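PDB 3DLC: putative S-adenosyl-L-methionine-dependent Methyltransferase from Methanococcus maripaludis, which binds S-adenosylmethionine and probably transfers its methyl group to an acceptor that has not been firmly established, perhaps a sterol. Local coordinates for residues K143-G148 against W208-K213. Residues are numbered along the deposited sequence; the frame is centred on the assembly and turned at random.
Sequences KTYIGG and WIIISK
Tyr145 and Trp208 stack in offset fashion where strand 142-148, the last parallel strand of the class I methyltransferase Rossmann-like sheet, meets the antiparallel strand 206-211. The tyrosine ring lies 4.1 Å, centre to centre, from the five-membered indole ring, the planes 15° apart. The phenol swings back over the indole, although CB of Tyr145 starts away from strand 206-211, because chi1 (-165°) sets CG opposite the backbone N. Backbone of Gly147 and Gly148 covers the opposite indole face, a CH-pi contact placing Gly148 CA 4.1 Å from the six-membered ring centre of Trp208, whose NE1 bonds to Glu205 O. With Trp208 cut back to an alanine, the phenol is likely to lose its stacking partner, and a gap would probably open beside Arg118, which binds S-adenosylmethionine. Ile146 and Ile209 pack on the other sheet face, against helix 127-137, and pair through two backbone hydrogen bonds. Thr144 OG1 stands in for Thr144 O as acceptor of Ile211 N (2.9 Å, 178°) and donates to Ile209 O, which Ile146 N reaches from the opposite face of the carbonyl plane. At the partly exposed end of the pairing, the bent Lys143 chain hydrogen-bonds through NZ to Ser212 OG at 2.8 Å.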
loop_
_atom_site.group_PDB
_atom_site.type_symbol
_atom_site.label_atom_id
_atom_site.label_comp_id
_atom_site.label_asym_id
_atom_site.label_seq_id
_atom_site.Cartn_x
_atom_site.Cartn_y
_atom_site.Cartn_z
ATOM N N LYS A 143 6.184 12.429 -1.853
ATOM C CA LYS A 143 5.763 11.540 -2.940
ATOM C C LYS A 143 4.883 10.412 -2.421
ATOM O O LYS A 143 5.016 10.003 -1.262
ATOM C CB LYS A 143 6.983 10.886 -3.630
ATOM C CG LYS A 143 8.012 11.847 -4.219
ATOM C CD LYS A 143 7.513 12.517 -5.460
ATOM C CE LYS A 143 8.570 13.426 -6.062
ATOM N NZ LYS A 143 8.115 14.040 -7.302
ATOM N N THR A 144 4.023 9.895 -3.295
ATOM C CA THR A 144 3.257 8.689 -2.998
ATOM C C THR A 144 3.571 7.583 -4.003
ATOM O O THR A 144 4.056 7.822 -5.100
ATOM C CB THR A 144 1.720 8.908 -2.970
ATOM O OG1 THR A 144 1.177 9.009 -4.297
ATOM C CG2 THR A 144 1.333 10.145 -2.210
ATOM N N TYR A 145 3.231 6.355 -3.609
ATOM C CA TYR A 145 3.353 5.172 -4.477
ATOM C C TYR A 145 2.274 4.221 -3.970
ATOM O O TYR A 145 2.497 3.390 -3.098
ATOM C CB TYR A 145 4.750 4.602 -4.366
ATOM C CG TYR A 145 5.144 3.618 -5.451
ATOM C CD1 TYR A 145 5.621 4.046 -6.679
ATOM C CD2 TYR A 145 5.126 2.254 -5.221
ATOM C CE1 TYR A 145 6.058 3.167 -7.628
ATOM C CE2 TYR A 145 5.570 1.368 -6.174
ATOM C CZ TYR A 145 6.035 1.825 -7.379
ATOM O OH TYR A 145 6.481 0.902 -8.293
ATOM N N ILE A 146 1.074 4.410 -4.524
ATOM C CA ILE A 146 -0.167 3.779 -4.009
ATOM C C ILE A 146 -0.818 2.977 -5.106
ATOM O O ILE A 146 -1.196 3.510 -6.157
ATOM C CB ILE A 146 -1.133 4.877 -3.496
ATOM C CG1 ILE A 146 -0.510 5.591 -2.286
ATOM C CG2 ILE A 146 -2.512 4.301 -3.212
ATOM C CD1 ILE A 146 -1.176 6.889 -1.936
ATOM N N GLY A 147 -0.951 1.671 -4.895
ATOM C CA GLY A 147 -1.479 0.844 -5.976
ATOM C C GLY A 147 -1.336 -0.611 -5.660
ATOM O O GLY A 147 -1.635 -1.036 -4.536
ATOM N N GLY A 148 -0.869 -1.368 -6.629
ATOM C CA GLY A 148 -0.660 -2.803 -6.440
ATOM C C GLY A 148 0.177 -3.401 -7.524
ATOM O O GLY A 148 0.414 -2.779 -8.531
ATOM N N TRP A 208 0.341 2.102 -10.116
ATOM C CA TRP A 208 0.762 2.942 -8.987
ATOM C C TRP A 208 0.407 4.399 -9.234
ATOM O O TRP A 208 0.646 4.948 -10.308
ATOM C CB TRP A 208 2.260 2.805 -8.726
ATOM C CG TRP A 208 2.675 1.374 -8.499
ATOM C CD1 TRP A 208 3.160 0.504 -9.431
ATOM C CD2 TRP A 208 2.574 0.639 -7.289
ATOM N NE1 TRP A 208 3.380 -0.721 -8.861
ATOM C CE2 TRP A 208 3.028 -0.666 -7.544
ATOM C CE3 TRP A 208 2.148 0.956 -6.005
ATOM C CZ2 TRP A 208 3.090 -1.647 -6.543
ATOM C CZ3 TRP A 208 2.216 -0.022 -4.998
ATOM C CH2 TRP A 208 2.677 -1.298 -5.289
ATOM N N ILE A 209 -0.137 5.014 -8.182
ATOM C CA ILE A 209 -0.516 6.417 -8.134
ATOM C C ILE A 209 0.578 7.176 -7.412
ATOM O O ILE A 209 0.864 6.908 -6.245
ATOM C CB ILE A 209 -1.862 6.561 -7.411
ATOM C CG1 ILE A 209 -2.982 5.799 -8.139
ATOM C CG2 ILE A 209 -2.208 8.034 -7.216
ATOM C CD1 ILE A 209 -4.208 5.509 -7.261
ATOM N N ILE A 210 1.163 8.141 -8.121
ATOM C CA ILE A 210 2.343 8.870 -7.658
ATOM C C ILE A 210 2.068 10.371 -7.644
ATOM O O ILE A 210 2.230 11.099 -8.639
ATOM C CB ILE A 210 3.552 8.565 -8.579
ATOM C CG1 ILE A 210 3.803 7.060 -8.629
ATOM C CG2 ILE A 210 4.800 9.319 -8.111
ATOM C CD1 ILE A 210 4.838 6.598 -9.634
ATOM N N ILE A 211 1.601 10.829 -6.497
ATOM C CA ILE A 211 1.276 12.223 -6.277
ATOM C C ILE A 211 2.520 12.928 -5.771
ATOM O O ILE A 211 3.242 12.411 -4.937
ATOM C CB ILE A 211 0.146 12.347 -5.244
ATOM C CG1 ILE A 211 -1.145 11.710 -5.794
ATOM C CG2 ILE A 211 -0.084 13.809 -4.840
ATOM C CD1 ILE A 211 -2.157 11.324 -4.708
ATOM N N SER A 212 2.712 14.155 -6.242
ATOM C CA SER A 212 3.743 15.042 -5.741
ATOM C C SER A 212 3.088 16.241 -5.127
ATOM O O SER A 212 2.431 16.971 -5.835
ATOM C CB SER A 212 4.606 15.574 -6.862
ATOM O OG SER A 212 5.406 14.577 -7.407
ATOM N N LYS A 213 3.302 16.535 -3.861
ATOM C CA LYS A 213 2.721 17.721 -3.297
ATOM C C LYS A 213 3.602 18.885 -3.604
ATOM O O LYS A 213 4.769 18.940 -3.240
ATOM C CB LYS A 213 2.520 17.598 -1.786
ATOM C CG LYS A 213 1.927 18.887 -1.206
ATOM C CD LYS A 213 1.665 18.929 0.300
ATOM C CE LYS A 213 0.319 18.469 0.641
ATOM N NZ LYS A 213 -0.067 18.495 2.080
#